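Local coordinates for protein Phenylalanine/tyrosine ammonia-lyase (Rhodosporidium toruloides, PDB 1Y2M) that converts L-phenylalanine and L-tyrosine, without oxidation, into trans-cinnamic and p-coumaric acid with release of ammonia, the entry step of phenylpropanoid metabolism, at residues A298-H312 against I332-H345. Residues are numbered along the deposited sequence; the frame is centred on the assembly and turned at random.
Sequences AMTVEAMVGHAGSFH and IRKLLEGSRFAVHH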
loop_
_atom_site.group_PDB
_atom_site.type_symbol
_atom_site.label_atom_id
_atom_site.label_comp_id
_atom_site.label_asym_id
_atom_site.label_seq_id
_atom_site.Cartn_x
_atom_site.Cartn_y
_atom_site.Cartn_z
ATOM N N ALA B 298 -5.285 -17.929 24.809
ATOM C CA ALA B 298 -5.404 -18.670 26.082
ATOM C C ALA B 298 -4.920 -20.121 25.857
ATOM O O ALA B 298 -4.080 -20.659 26.628
ATOM C CB ALA B 298 -6.811 -18.647 26.587
HETATM N N MSE B 299 -5.399 -20.765 24.800
HETATM C CA MSE B 299 -5.041 -22.190 24.590
HETATM C C MSE B 299 -3.575 -22.380 24.286
HETATM O O MSE B 299 -2.946 -23.398 24.609
HETATM C CB MSE B 299 -5.953 -22.792 23.544
HETATM C CG MSE B 299 -7.327 -22.770 24.029
HETATM SE SE MSE B 299 -8.572 -23.661 22.795
HETATM C CE MSE B 299 -8.357 -25.413 23.441
ATOM N N THR B 300 -3.014 -21.388 23.612
ATOM C CA THR B 300 -1.554 -21.383 23.376
ATOM C C THR B 300 -0.759 -21.210 24.666
ATOM O O THR B 300 0.301 -21.821 24.844
ATOM C CB THR B 300 -1.161 -20.361 22.300
ATOM O OG1 THR B 300 -1.929 -20.575 21.089
ATOM C CG2 THR B 300 0.323 -20.458 21.956
ATOM N N VAL B 301 -1.210 -20.340 25.571
ATOM C CA VAL B 301 -0.512 -20.208 26.851
ATOM C C VAL B 301 -0.526 -21.596 27.508
ATOM O O VAL B 301 0.485 -22.044 28.064
ATOM C CB VAL B 301 -1.181 -19.146 27.770
ATOM C CG1 VAL B 301 -0.598 -19.184 29.172
ATOM C CG2 VAL B 301 -1.062 -17.713 27.183
ATOM N N GLU B 302 -1.662 -22.291 27.427
ATOM C CA GLU B 302 -1.747 -23.633 28.024
ATOM C C GLU B 302 -0.781 -24.628 27.350
ATOM O O GLU B 302 0.018 -25.277 28.002
ATOM C CB GLU B 302 -3.191 -24.149 27.978
ATOM C CG GLU B 302 -4.125 -23.355 28.861
ATOM C CD GLU B 302 -5.501 -24.025 28.940
ATOM O OE1 GLU B 302 -6.208 -23.947 27.922
ATOM O OE2 GLU B 302 -5.867 -24.659 29.984
ATOM N N ALA B 303 -0.785 -24.688 26.017
ATOM C CA ALA B 303 0.093 -25.617 25.304
ATOM C C ALA B 303 1.570 -25.303 25.578
ATOM O O ALA B 303 2.382 -26.187 25.620
ATOM C CB ALA B 303 -0.149 -25.554 23.824
HETATM N N MSE B 304 1.889 -24.026 25.787
HETATM C CA MSE B 304 3.282 -23.584 26.005
HETATM C C MSE B 304 3.675 -23.621 27.471
HETATM O O MSE B 304 4.766 -23.237 27.806
HETATM C CB MSE B 304 3.442 -22.172 25.475
HETATM C CG MSE B 304 3.269 -22.053 23.978
HETATM SE SE MSE B 304 4.988 -22.630 23.130
HETATM C CE MSE B 304 6.176 -21.087 23.594
ATOM N N VAL B 305 2.787 -24.124 28.326
ATOM C CA VAL B 305 2.938 -24.054 29.789
ATOM C C VAL B 305 3.457 -22.661 30.180
ATOM O O VAL B 305 4.404 -22.490 30.972
ATOM C CB VAL B 305 3.753 -25.232 30.368
ATOM C CG1 VAL B 305 3.821 -25.173 31.864
ATOM C CG2 VAL B 305 3.014 -26.512 30.059
ATOM N N GLY B 306 2.804 -21.657 29.613
ATOM C CA GLY B 306 3.187 -20.285 29.816
ATOM C C GLY B 306 2.512 -19.635 30.994
ATOM O O GLY B 306 1.855 -20.301 31.793
ATOM N N HIS B 307 2.678 -18.318 31.071
ATOM C CA HIS B 307 2.280 -17.588 32.278
ATOM C C HIS B 307 0.910 -16.936 32.153
ATOM O O HIS B 307 0.689 -15.997 31.368
ATOM C CB HIS B 307 3.297 -16.509 32.580
ATOM C CG HIS B 307 4.630 -17.044 32.972
ATOM N ND1 HIS B 307 5.676 -17.178 32.085
ATOM C CD2 HIS B 307 5.103 -17.436 34.179
ATOM C CE1 HIS B 307 6.729 -17.659 32.725
ATOM N NE2 HIS B 307 6.405 -17.832 33.997
ATOM N N ALA B 308 -0.000 -17.347 33.018
ATOM C CA ALA B 308 -1.290 -16.663 33.089
ATOM C C ALA B 308 -1.100 -15.255 33.693
ATOM O O ALA B 308 -1.989 -14.402 33.582
ATOM C CB ALA B 308 -2.232 -17.471 33.895
ATOM N N GLY B 309 0.024 -15.029 34.370
ATOM C CA GLY B 309 0.331 -13.755 35.043
ATOM C C GLY B 309 0.291 -12.550 34.100
ATOM O O GLY B 309 0.064 -11.438 34.536
ATOM N N SER B 310 0.545 -12.774 32.811
ATOM C CA SER B 310 0.510 -11.668 31.816
ATOM C C SER B 310 -0.826 -10.933 31.837
ATOM O O SER B 310 -0.899 -9.793 31.401
ATOM C CB SER B 310 0.779 -12.171 30.403
ATOM O OG SER B 310 2.045 -12.721 30.304
ATOM N N PHE B 311 -1.879 -11.604 32.314
ATOM C CA PHE B 311 -3.247 -11.094 32.194
ATOM C C PHE B 311 -3.819 -10.617 33.520
ATOM O O PHE B 311 -4.981 -10.378 33.622
ATOM C CB PHE B 311 -4.107 -12.190 31.571
ATOM C CG PHE B 311 -3.466 -12.778 30.369
ATOM C CD1 PHE B 311 -3.473 -12.068 29.189
ATOM C CD2 PHE B 311 -2.805 -13.979 30.409
ATOM C CE1 PHE B 311 -2.831 -12.529 28.106
ATOM C CE2 PHE B 311 -2.095 -14.430 29.316
ATOM C CZ PHE B 311 -2.135 -13.725 28.159
ATOM N N HIS B 312 -2.968 -10.517 34.543
ATOM C CA HIS B 312 -3.350 -10.076 35.861
ATOM C C HIS B 312 -3.878 -8.646 35.829
ATOM O O HIS B 312 -3.329 -7.830 35.104
ATOM C CB HIS B 312 -2.123 -10.150 36.768
ATOM C CG HIS B 312 -2.452 -10.039 38.213
ATOM N ND1 HIS B 312 -2.726 -8.831 38.827
ATOM C CD2 HIS B 312 -2.532 -10.985 39.180
ATOM C CE1 HIS B 312 -2.963 -9.051 40.106
ATOM N NE2 HIS B 312 -2.852 -10.352 40.342
ATOM N N ILE B 332 -9.016 -13.230 28.568
ATOM C CA ILE B 332 -7.998 -14.273 28.593
ATOM C C ILE B 332 -7.774 -14.759 30.039
ATOM O O ILE B 332 -7.624 -15.961 30.284
ATOM C CB ILE B 332 -6.694 -13.819 27.918
ATOM C CG1 ILE B 332 -6.961 -13.501 26.445
ATOM C CG2 ILE B 332 -5.607 -14.851 28.073
ATOM C CD1 ILE B 332 -5.824 -12.749 25.820
ATOM N N ARG B 333 -7.771 -13.849 31.010
ATOM C CA ARG B 333 -7.697 -14.233 32.402
ATOM C C ARG B 333 -8.825 -15.236 32.776
ATOM O O ARG B 333 -8.568 -16.268 33.392
ATOM C CB ARG B 333 -7.786 -12.957 33.291
ATOM C CG ARG B 333 -7.645 -13.227 34.800
ATOM C CD ARG B 333 -7.428 -11.959 35.613
ATOM N NE ARG B 333 -8.581 -11.032 35.560
ATOM C CZ ARG B 333 -8.622 -9.870 34.887
ATOM N NH1 ARG B 333 -7.594 -9.434 34.118
ATOM N NH2 ARG B 333 -9.718 -9.124 34.953
ATOM N N LYS B 334 -10.038 -14.913 32.360
ATOM C CA LYS B 334 -11.214 -15.759 32.614
ATOM C C LYS B 334 -11.003 -17.147 32.027
ATOM O O LYS B 334 -11.198 -18.154 32.702
ATOM C CB LYS B 334 -12.467 -15.106 32.048
ATOM C CG LYS B 334 -13.685 -16.032 32.113
ATOM C CD LYS B 334 -14.932 -15.367 32.668
ATOM C CE LYS B 334 -15.442 -14.267 31.821
ATOM N NZ LYS B 334 -16.785 -13.817 32.327
ATOM N N LEU B 335 -10.554 -17.190 30.781
ATOM C CA LEU B 335 -10.333 -18.466 30.104
ATOM C C LEU B 335 -9.265 -19.303 30.780
ATOM O O LEU B 335 -9.381 -20.523 30.747
ATOM C CB LEU B 335 -9.956 -18.249 28.653
ATOM C CG LEU B 335 -11.027 -17.604 27.759
ATOM C CD1 LEU B 335 -10.436 -17.368 26.421
ATOM C CD2 LEU B 335 -12.288 -18.495 27.655
ATOM N N LEU B 336 -8.208 -18.683 31.330
ATOM C CA LEU B 336 -7.115 -19.443 31.956
ATOM C C LEU B 336 -7.372 -19.898 33.391
ATOM O O LEU B 336 -6.628 -20.741 33.914
ATOM C CB LEU B 336 -5.775 -18.664 31.895
ATOM C CG LEU B 336 -5.273 -18.479 30.447
ATOM C CD1 LEU B 336 -4.089 -17.513 30.383
ATOM C CD2 LEU B 336 -4.928 -19.844 29.853
ATOM N N GLU B 337 -8.398 -19.366 34.044
ATOM C CA GLU B 337 -8.713 -19.797 35.403
ATOM C C GLU B 337 -8.951 -21.272 35.420
ATOM O O GLU B 337 -9.678 -21.794 34.582
ATOM C CB GLU B 337 -9.937 -19.097 35.943
ATOM C CG GLU B 337 -9.643 -17.667 36.162
ATOM C CD GLU B 337 -10.165 -17.126 37.458
ATOM O OE1 GLU B 337 -10.696 -17.903 38.299
ATOM O OE2 GLU B 337 -10.005 -15.897 37.612
ATOM N N GLY B 338 -8.314 -21.931 36.365
ATOM C CA GLY B 338 -8.525 -23.360 36.512
ATOM C C GLY B 338 -7.657 -24.231 35.625
ATOM O O GLY B 338 -7.690 -25.471 35.761
ATOM N N SER B 339 -6.901 -23.626 34.706
ATOM C CA SER B 339 -5.941 -24.380 33.899
ATOM C C SER B 339 -4.869 -25.021 34.782
ATOM O O SER B 339 -4.362 -24.399 35.692
ATOM C CB SER B 339 -5.245 -23.493 32.860
ATOM O OG SER B 339 -4.392 -24.284 32.022
ATOM N N ARG B 340 -4.543 -26.280 34.514
ATOM C CA ARG B 340 -3.396 -26.916 35.136
ATOM C C ARG B 340 -2.240 -26.993 34.161
ATOM O O ARG B 340 -1.208 -27.553 34.491
ATOM C CB ARG B 340 -3.773 -28.312 35.653
ATOM C CG ARG B 340 -4.803 -28.275 36.783
ATOM C CD ARG B 340 -5.270 -29.663 37.216
ATOM N NE ARG B 340 -4.157 -30.509 37.644
ATOM C CZ ARG B 340 -4.102 -31.839 37.526
ATOM N NH1 ARG B 340 -5.108 -32.551 36.989
ATOM N NH2 ARG B 340 -3.012 -32.465 37.954
ATOM N N PHE B 341 -2.370 -26.376 32.994
ATOM C CA PHE B 341 -1.257 -26.238 32.042
ATOM C C PHE B 341 -0.550 -24.861 32.235
ATOM O O PHE B 341 0.665 -24.765 32.393
ATOM C CB PHE B 341 -1.739 -26.276 30.602
ATOM C CG PHE B 341 -2.109 -27.643 30.046
ATOM C CD1 PHE B 341 -1.201 -28.703 30.016
ATOM C CD2 PHE B 341 -3.351 -27.830 29.459
ATOM C CE1 PHE B 341 -1.524 -29.909 29.432
ATOM C CE2 PHE B 341 -3.685 -29.072 28.886
ATOM C CZ PHE B 341 -2.763 -30.086 28.854
ATOM N N ALA B 342 -1.341 -23.803 32.223
ATOM C CA ALA B 342 -0.802 -22.448 32.437
ATOM C C ALA B 342 -0.347 -22.314 33.879
ATOM O O ALA B 342 -0.978 -22.873 34.799
ATOM C CB ALA B 342 -1.839 -21.401 32.144
ATOM N N VAL B 343 0.734 -21.558 34.075
ATOM C CA VAL B 343 1.279 -21.219 35.395
ATOM C C VAL B 343 0.589 -19.970 35.959
ATOM O O VAL B 343 0.497 -18.944 35.282
ATOM C CB VAL B 343 2.788 -21.009 35.289
ATOM C CG1 VAL B 343 3.400 -20.639 36.635
ATOM C CG2 VAL B 343 3.433 -22.284 34.720
ATOM N N HIS B 344 0.097 -20.073 37.201
ATOM C CA HIS B 344 -0.702 -19.006 37.817
ATOM C C HIS B 344 0.104 -18.093 38.743
ATOM O O HIS B 344 0.910 -18.586 39.505
ATOM C CB HIS B 344 -1.884 -19.638 38.548
ATOM C CG HIS B 344 -2.828 -20.316 37.609
ATOM N ND1 HIS B 344 -3.753 -19.611 36.870
ATOM C CD2 HIS B 344 -2.921 -21.605 37.207
ATOM C CE1 HIS B 344 -4.401 -20.450 36.078
ATOM N NE2 HIS B 344 -3.924 -21.668 36.277
ATOM N N HIS B 345 -0.131 -16.770 38.654
ATOM C CA HIS B 345 0.669 -15.773 39.408
ATOM C C HIS B 345 0.567 -16.069 40.896
ATOM O O HIS B 345 1.562 -16.021 41.619
ATOM C CB HIS B 345 0.230 -14.300 39.088
ATOM C CG HIS B 345 0.703 -13.286 40.091
ATOM N ND1 HIS B 345 1.960 -12.718 40.053
ATOM C CD2 HIS B 345 0.083 -12.747 41.173
ATOM C CE1 HIS B 345 2.090 -11.867 41.054
ATOM N NE2 HIS B 345 0.975 -11.885 41.767
HETATM O O HOH W 1 2.036 -16.598 35.612
#
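E302 reaches across to S339 from the last turn of helix 273-303, and its side chain, followed atom by atom, shows how one buried acid can pin a loop. CB rests against F341 CB at 3.7 Å; CG slides past L336 CD2 and also comes near S339 OG; CD lies 3.3 Å from S339 OG; and OE2 receives the S339 hydroxyl on its anti lone pair, OG to OE2 2.5 Å. The other oxygen, OE1, bonds to T662, while OE2 also takes the backbone N of S659. S339 OG in turn accepts from the backbone N of F341 and of A342, an ST turn and ST motif together, consistent with the hydroxyl turning its own proton to the carboxylate.

Beyond the Schellman motif at V305, segments 298-312 and 332-345 meet in a single beta bridge, H307 with V343: V343 N donates to G306 O at 170°, and A308 N to V343 O. A water links that same V343 O to G309 N. In this mainly helical PAL/histidase fold the bridge ties together the loops that follow helices 273-303 and 323-336, close to a probable cinnamate site: the nearest atoms of the side chains of H307 and Q360, a binding residue by similarity, are about 3 Å apart.

F311, in the 3-10 segment 308-311, packs its ring on helix 323-336. I332 CG2 sits over the centre of the ring, 3.4 Å from the centroid, a CH-pi contact, and S310 CB covers the opposite face toward the rim. L336 CD1 approaches F311 CD2 obliquely at 3.8 Å. An alanine here would remove the ring and is likely to leave I332 CG2 and L336 CD1 without their aromatic partner. The backbone of F311 is gripped too: R333 bends at chi3 (64°) and its NH1 donates to F311 O at 2.8 Å, that oxygen lying in the guanidinium plane, at its edge.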